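Local coordinates for uncharacterized protein Atu1656 (Agrobacterium tumefaciens, PDB 2OJH) that is of unknown function but folds as a six-bladed beta-propeller of the TolB family, and so may serve in binding or protein-protein recognition, at residues A[87-92]-A[132-137]; A[99-104]-A[111-116]; A[142-147]-A[176-181]. All blocks are in the same frame, centred on the assembly; numbering follows the deposited sequence. Where two conformers were deposited one is given.

Contact 1: residues A[87-92]-A[132-137]; sequences NNDHGI and YWHGWS
This is a buried van der Waals contact between the loop and start of inner strand 91-92 of one propeller blade and inner strand 131-136 of the next, close to the centre of the chain; the two run almost parallel, with end-to-end directions 8° apart. D89 and W133 give the largest shares. With CG of W133 anti to the backbone N (chi1 -169°), the indole reaches along the backbone of 87-92: CZ3 of W133 lies 3.2 Å from O of H90, and CH2 lies 3.6 Å from CA of G91, where the missing side chain leaves room for the six-membered ring. G135 N sits over one face of the same indole, near its rim.

At the other end the D89 carboxylate divides between two residues. Its OD2 comes to 3.3 Å from CB of Y132, the carboxylate plane standing at 90° to the phenol ring, while OD1 lies 3.2 Å from CE1 of H134; NE2 of that ring is 3.3 Å from OD1 but at too poor an angle for a hydrogen bond. An Asx turn shapes this loop, OD1 of N87 accepting from N of D89 at 3.0 Å, and ND2 of N87 meets the Y132 ring at its edge. H90 points away and bonds N48 and N59. Inner edges of successive blades running almost parallel around the central channel are characteristic of a beta-propeller.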
# COMPACT_ATOMS: atom_id res chain seq x y z
N ASN A 87 -1.53 7.62 8.71
CA ASN A 87 -1.36 8.02 7.33
C ASN A 87 -1.86 6.89 6.41
O ASN A 87 -2.54 5.97 6.88
CB ASN A 87 0.09 8.46 7.06
CG ASN A 87 1.11 7.33 7.26
OD1 ASN A 87 0.82 6.16 6.97
ND2 ASN A 87 2.33 7.68 7.73
N ASN A 88 -1.50 6.96 5.13
CA ASN A 88 -2.05 6.03 4.12
C ASN A 88 -1.41 4.64 4.05
O ASN A 88 -1.72 3.88 3.13
CB ASN A 88 -1.89 6.60 2.72
CG ASN A 88 -2.77 7.80 2.48
OD1 ASN A 88 -3.37 8.37 3.42
ND2 ASN A 88 -2.86 8.18 1.21
N ASP A 89 -0.53 4.33 5.00
CA ASP A 89 0.31 3.13 4.94
C ASP A 89 -0.09 2.24 6.08
O ASP A 89 0.27 2.49 7.23
CB ASP A 89 1.79 3.52 5.04
CG ASP A 89 2.23 4.52 4.00
OD1 ASP A 89 1.84 4.42 2.80
OD2 ASP A 89 3.03 5.42 4.35
N HIS A 90 -0.86 1.20 5.77
CA HIS A 90 -1.49 0.37 6.81
C HIS A 90 -1.87 -0.95 6.17
O HIS A 90 -1.89 -1.07 4.97
CB HIS A 90 -2.74 1.06 7.42
CG HIS A 90 -3.69 1.64 6.40
ND1 HIS A 90 -4.58 0.87 5.68
CD2 HIS A 90 -3.92 2.92 6.01
CE1 HIS A 90 -5.28 1.64 4.87
NE2 HIS A 90 -4.91 2.89 5.06
N GLY A 91 -2.22 -1.95 6.96
CA GLY A 91 -2.51 -3.22 6.33
C GLY A 91 -3.11 -4.16 7.34
O GLY A 91 -3.28 -3.78 8.50
N ILE A 92 -3.46 -5.35 6.86
CA ILE A 92 -4.18 -6.35 7.67
C ILE A 92 -3.38 -7.65 7.58
O ILE A 92 -2.83 -7.99 6.50
CB ILE A 92 -5.62 -6.56 7.15
CG1 ILE A 92 -6.40 -5.23 7.02
CG2 ILE A 92 -6.40 -7.51 8.03
CD1 ILE A 92 -7.80 -5.42 6.37
N TYR A 132 7.36 3.76 7.37
CA TYR A 132 6.04 3.72 6.70
C TYR A 132 5.65 2.27 6.36
O TYR A 132 6.28 1.65 5.52
CB TYR A 132 6.08 4.59 5.44
CG TYR A 132 6.49 6.01 5.74
CD1 TYR A 132 5.53 6.97 6.09
CD2 TYR A 132 7.83 6.39 5.70
CE1 TYR A 132 5.90 8.29 6.36
CE2 TYR A 132 8.20 7.67 6.01
CZ TYR A 132 7.23 8.62 6.33
OH TYR A 132 7.63 9.91 6.61
N TRP A 133 4.65 1.74 7.04
CA TRP A 133 4.25 0.33 6.86
C TRP A 133 3.72 0.04 5.43
O TRP A 133 2.87 0.79 4.92
CB TRP A 133 3.20 -0.04 7.89
CG TRP A 133 3.00 -1.53 7.89
CD1 TRP A 133 3.60 -2.45 8.70
CD2 TRP A 133 2.20 -2.29 6.96
NE1 TRP A 133 3.18 -3.72 8.38
CE2 TRP A 133 2.32 -3.64 7.31
CE3 TRP A 133 1.34 -1.95 5.92
CZ2 TRP A 133 1.66 -4.65 6.60
CZ3 TRP A 133 0.70 -2.96 5.21
CH2 TRP A 133 0.85 -4.29 5.56
N HIS A 134 4.17 -1.05 4.82
CA HIS A 134 3.84 -1.29 3.40
C HIS A 134 3.47 -2.73 2.97
O HIS A 134 2.81 -2.88 1.95
CB HIS A 134 4.89 -0.71 2.49
CG HIS A 134 4.65 0.72 2.13
ND1 HIS A 134 3.68 1.11 1.22
CD2 HIS A 134 5.26 1.86 2.54
CE1 HIS A 134 3.69 2.43 1.11
NE2 HIS A 134 4.63 2.91 1.91
N GLY A 135 3.80 -3.76 3.76
CA GLY A 135 3.37 -5.14 3.40
C GLY A 135 3.58 -6.15 4.52
O GLY A 135 4.56 -6.03 5.28
N TRP A 136 2.67 -7.12 4.64
CA TRP A 136 2.81 -8.21 5.61
C TRP A 136 3.31 -9.47 4.91
O TRP A 136 2.80 -9.82 3.85
CB TRP A 136 1.46 -8.52 6.28
CG TRP A 136 1.53 -8.85 7.75
CD1 TRP A 136 2.22 -9.87 8.33
CD2 TRP A 136 0.87 -8.15 8.81
NE1 TRP A 136 2.04 -9.84 9.70
CE2 TRP A 136 1.22 -8.79 10.01
CE3 TRP A 136 0.03 -7.03 8.85
CZ2 TRP A 136 0.73 -8.36 11.25
CZ3 TRP A 136 -0.46 -6.60 10.08
CH2 TRP A 136 -0.10 -7.26 11.26
N SER A 137 4.27 -10.17 5.52
CA SER A 137 4.81 -11.40 4.94
C SER A 137 3.68 -12.44 4.84
O SER A 137 2.81 -12.51 5.72
CB SER A 137 6.01 -11.93 5.74
OG SER A 137 5.60 -12.51 6.95

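Contact 2: residues A[99-104]-A[111-116]; sequences YAISDK and AIYLLP
The torsions of I101 and L115 turn their branches toward one another on the face they share with Y99, Y113, D103 and A111. In I101, CG1 lies between the backbone N and the carbonyl carbon (chi1 59°), which lays it 3.9 Å from CB of Y113; the extended chi2 then carries CD1 to 3.8 Å from CD2 of L115. That leucine has its CG in the equivalent position, and the two side chains cross at about a right angle. CD2 of L115 also touches CB of Y99. On the reverse face CD2 of L114 packs on CB of A100 at 3.6 Å.

The backbones form a regular antiparallel ladder. Y99 with L115, I101 with Y113 and D103 with A111 are hydrogen-bonded pairs, each with both N-H...O bonds; all six measure 2.8 to 2.9 Å between N and O, with angles at hydrogen of 152° to 167°. The non-hydrogen-bonded pairs A100-L114 and S102-I112 close to 4.4 Å between CA atoms, and CA-H...O contacts fill in, such as CA of A100 to O of Y113. At the turn end of the hairpin a water lies 2.7 Å from OH of Y113 and 2.6 Å from OD2 of D103, linking the two side chains; that phenol OH also bonds E106.

This hairpin forms the middle of a four-stranded blade, flanked by strands 91-92 and 123-124, while A100 and I112 face strand 131-136 of the next blade.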
# COMPACT_ATOMS: atom_id res chain seq x y z
N TYR A 99 -4.12 -5.33 12.68
CA TYR A 99 -3.87 -4.21 11.78
C TYR A 99 -2.48 -3.65 12.04
O TYR A 99 -1.99 -3.63 13.17
CB TYR A 99 -4.90 -3.10 12.02
CG TYR A 99 -6.33 -3.39 11.63
CD1 TYR A 99 -6.67 -4.48 10.81
CD2 TYR A 99 -7.36 -2.54 12.05
CE1 TYR A 99 -8.01 -4.73 10.46
CE2 TYR A 99 -8.70 -2.79 11.70
CZ TYR A 99 -9.01 -3.88 10.90
OH TYR A 99 -10.33 -4.11 10.56
N ALA A 100 -1.84 -3.17 10.99
CA ALA A 100 -0.63 -2.41 11.12
C ALA A 100 -0.92 -1.01 10.62
O ALA A 100 -1.55 -0.83 9.54
CB ALA A 100 0.48 -3.06 10.32
N ILE A 101 -0.50 -0.00 11.40
CA ILE A 101 -0.76 1.41 11.04
C ILE A 101 0.53 2.19 11.15
O ILE A 101 1.48 1.74 11.79
CB ILE A 101 -1.82 2.06 11.98
CG1 ILE A 101 -1.35 1.99 13.43
CG2 ILE A 101 -3.20 1.33 11.85
CD1 ILE A 101 -2.34 2.63 14.48
N SER A 102 0.57 3.37 10.52
CA SER A 102 1.71 4.23 10.60
C SER A 102 1.17 5.57 11.11
O SER A 102 0.38 6.23 10.43
CB SER A 102 2.32 4.39 9.20
OG SER A 102 2.69 3.12 8.66
N ASP A 103 1.57 5.96 12.32
CA ASP A 103 0.95 7.09 13.00
C ASP A 103 2.00 8.08 13.55
O ASP A 103 3.13 7.70 13.87
CB ASP A 103 0.08 6.56 14.13
CG ASP A 103 -0.50 7.67 14.97
OD1 ASP A 103 -1.54 8.23 14.55
OD2 ASP A 103 0.08 7.98 16.04
N LYS A 104 1.61 9.35 13.69
CA LYS A 104 2.56 10.35 14.16
C LYS A 104 2.20 11.10 15.45
O LYS A 104 2.81 12.11 15.74
CB LYS A 104 2.94 11.33 13.04
CG LYS A 104 1.84 12.21 12.55
CD LYS A 104 2.26 12.92 11.23
CE LYS A 104 2.82 14.32 11.49
NZ LYS A 104 2.90 15.12 10.21
N ALA A 111 5.50 6.44 12.72
CA ALA A 111 5.97 5.26 13.43
C ALA A 111 4.96 4.14 13.23
O ALA A 111 3.74 4.37 13.21
CB ALA A 111 6.10 5.57 14.95
N ILE A 112 5.47 2.91 13.11
CA ILE A 112 4.65 1.76 12.77
C ILE A 112 4.15 1.11 14.07
O ILE A 112 4.89 0.98 15.04
CB ILE A 112 5.45 0.76 11.87
CG1 ILE A 112 5.74 1.41 10.49
CG2 ILE A 112 4.67 -0.51 11.65
CD1 ILE A 112 6.69 0.54 9.63
N TYR A 113 2.87 0.76 14.10
CA TYR A 113 2.29 0.03 15.26
C TYR A 113 1.46 -1.14 14.75
O TYR A 113 1.01 -1.13 13.60
CB TYR A 113 1.35 0.94 16.05
CG TYR A 113 1.99 2.20 16.59
CD1 TYR A 113 2.19 3.32 15.77
CD2 TYR A 113 2.35 2.28 17.93
CE1 TYR A 113 2.79 4.48 16.29
CE2 TYR A 113 2.92 3.42 18.46
CZ TYR A 113 3.14 4.52 17.63
OH TYR A 113 3.71 5.64 18.16
N LEU A 114 1.24 -2.14 15.60
CA LEU A 114 0.25 -3.19 15.35
C LEU A 114 -0.83 -3.03 16.39
O LEU A 114 -0.56 -2.56 17.49
CB LEU A 114 0.86 -4.60 15.55
CG LEU A 114 2.10 -4.95 14.71
CD1 LEU A 114 2.43 -6.41 14.92
CD2 LEU A 114 1.85 -4.65 13.26
N LEU A 115 -2.06 -3.41 16.06
CA LEU A 115 -3.16 -3.43 17.02
C LEU A 115 -4.17 -4.53 16.64
O LEU A 115 -4.12 -5.05 15.53
CB LEU A 115 -3.84 -2.05 17.10
CG LEU A 115 -4.66 -1.61 15.89
CD1 LEU A 115 -5.86 -0.76 16.34
CD2 LEU A 115 -3.73 -0.87 14.95
N PRO A 116 -5.06 -4.92 17.57
CA PRO A 116 -6.05 -5.92 17.15
C PRO A 116 -6.95 -5.40 16.02
O PRO A 116 -7.29 -4.21 15.98
CB PRO A 116 -6.89 -6.13 18.41
CG PRO A 116 -5.98 -5.70 19.57
CD PRO A 116 -5.23 -4.53 18.98
O HOH W 1 2.53 7.80 16.99

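Contact 3: residues A[142-147]-A[176-181]; sequences SFTYCG and DGPDYS
Van der Waals packing makes up most of this contact, and T144 stands at its centre. Its CG2 touches CE1 of Y180 at 3.4 Å, approaching the ring obliquely, and the two side chains slide past each other in opposite directions. With CG beside the backbone N (chi1 -67°), the Y180 ring reaches across toward strand 142-147 until its OH comes to 3.5 Å from C of F143, the carbonyl carbon lying at the ring edge; CB of S142 is near the same hydroxyl. The P178 ring covers the next part of the strand: CB of P178 lies 3.3 Å from OG1 of T144, and CG packs 3.5 Å from C of Y145.

Polar groups contribute by position, and their bonds are made to other partners. OG1 of T144, anti to its own N, is turned to P178 but is hydrogen-bonded to O of Y156. D176 brings OD1 to 3.4 Å from CB of C146 and 3.6 Å from its SG. This oxygen also receives the N-H of G177 at 2.6 Å, on its anti side and 25° out of the carboxylate plane, which ties the side chain to the backbone of the following residue.

The backbone evidence agrees with a meeting of separate sheets: the strand axes are antiparallel at 173° but approach only to 5.8 Å, and T144 and C146 pair instead with strand 131-136. I187 of strand 186-191 also lies against T144, P178 and Y180. Face-to-face packing of one blade on the inner strand of the next is typical of a beta-propeller.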
# COMPACT_ATOMS: atom_id res chain seq x y z
N SER A 142 6.42 -11.47 9.61
CA SER A 142 7.28 -10.32 9.35
C SER A 142 6.50 -9.27 8.57
O SER A 142 5.46 -9.57 8.01
CB SER A 142 8.49 -10.75 8.51
OG SER A 142 9.32 -11.63 9.24
N PHE A 143 6.99 -8.03 8.57
CA PHE A 143 6.43 -7.03 7.67
C PHE A 143 7.53 -6.19 7.05
O PHE A 143 8.67 -6.17 7.52
CB PHE A 143 5.37 -6.15 8.35
CG PHE A 143 5.89 -5.35 9.54
CD1 PHE A 143 6.55 -4.14 9.36
CD2 PHE A 143 5.71 -5.82 10.85
CE1 PHE A 143 7.03 -3.40 10.44
CE2 PHE A 143 6.19 -5.08 11.94
CZ PHE A 143 6.85 -3.87 11.73
N THR A 144 7.20 -5.50 5.97
CA THR A 144 8.18 -4.71 5.27
C THR A 144 7.73 -3.25 5.25
O THR A 144 6.51 -2.97 5.34
CB THR A 144 8.43 -5.29 3.86
OG1 THR A 144 9.50 -4.59 3.22
CG2 THR A 144 7.16 -5.18 3.00
N TYR A 145 8.68 -2.32 5.09
CA TYR A 145 8.36 -0.90 5.20
C TYR A 145 9.40 -0.00 4.60
O TYR A 145 10.54 -0.43 4.29
CB TYR A 145 8.13 -0.50 6.67
CG TYR A 145 9.26 -0.80 7.66
CD1 TYR A 145 9.46 -2.10 8.16
CD2 TYR A 145 10.05 0.22 8.17
CE1 TYR A 145 10.48 -2.37 9.06
CE2 TYR A 145 11.05 -0.03 9.10
CZ TYR A 145 11.26 -1.34 9.54
OH TYR A 145 12.24 -1.61 10.49
N CYS A 146 9.04 1.26 4.41
CA CYS A 146 10.01 2.26 3.94
C CYS A 146 10.49 2.93 5.22
O CYS A 146 9.66 3.31 6.07
CB CYS A 146 9.36 3.29 3.02
SG CYS A 146 10.52 4.62 2.52
N GLY A 147 11.81 2.97 5.41
CA GLY A 147 12.40 3.69 6.52
C GLY A 147 13.25 4.81 5.98
O GLY A 147 14.05 4.59 5.06
N ASP A 176 11.06 2.89 -1.99
CA ASP A 176 9.80 3.10 -1.29
C ASP A 176 8.79 2.01 -1.65
O ASP A 176 9.04 1.17 -2.54
CB ASP A 176 9.25 4.47 -1.69
CG ASP A 176 8.30 5.06 -0.67
OD1 ASP A 176 7.74 4.33 0.18
OD2 ASP A 176 8.11 6.28 -0.73
N GLY A 177 7.67 2.00 -0.92
CA GLY A 177 6.53 1.12 -1.25
C GLY A 177 6.77 -0.36 -1.44
O GLY A 177 6.42 -0.91 -2.49
N PRO A 178 7.34 -1.04 -0.41
CA PRO A 178 7.58 -2.48 -0.48
C PRO A 178 6.36 -3.34 -0.22
O PRO A 178 5.58 -3.06 0.71
CB PRO A 178 8.62 -2.73 0.63
CG PRO A 178 8.42 -1.62 1.60
CD PRO A 178 7.83 -0.46 0.86
N ASP A 179 6.21 -4.42 -0.98
CA ASP A 179 5.09 -5.35 -0.73
C ASP A 179 5.56 -6.75 -1.17
O ASP A 179 6.28 -6.87 -2.15
CB ASP A 179 3.87 -4.86 -1.53
CG ASP A 179 2.56 -5.55 -1.14
OD1 ASP A 179 2.56 -6.38 -0.23
OD2 ASP A 179 1.52 -5.20 -1.76
N TYR A 180 5.20 -7.79 -0.43
CA TYR A 180 5.69 -9.13 -0.73
C TYR A 180 5.02 -9.80 -1.93
O TYR A 180 3.82 -9.61 -2.17
CB TYR A 180 5.44 -10.05 0.45
CG TYR A 180 6.24 -9.74 1.69
CD1 TYR A 180 5.84 -8.73 2.57
CD2 TYR A 180 7.39 -10.46 1.99
CE1 TYR A 180 6.57 -8.48 3.74
CE2 TYR A 180 8.12 -10.20 3.13
CZ TYR A 180 7.71 -9.21 4.01
OH TYR A 180 8.45 -8.98 5.16
N SER A 181 5.77 -10.64 -2.64
CA SER A 181 5.15 -11.62 -3.53
C SER A 181 4.49 -12.70 -2.65
O SER A 181 4.97 -12.94 -1.53
CB SER A 181 6.19 -12.24 -4.46
OG SER A 181 7.20 -12.92 -3.74

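Going from the N terminus, residues 87-92 open contact 1, which closes only when the chain returns at 132-137. Contact 2 is formed and completed between those ends as the short hairpin loop of 99-104 and 111-116, so it nests within contact 1. Contact 3 follows in series, joining 142-147 to 176-181 across 28 intervening residues, half of them strand; none of the three cross. Contact 2 holds one blade together, whereas contacts 1 and 3 tie that blade to the second and the second to the third. Shared sheets connect them: N of G91 bonds O of A100 between contacts 1 and 2, and Y132 pairs with C146 between contacts 1 and 3. I112 packs on Y145 between contacts 2 and 3.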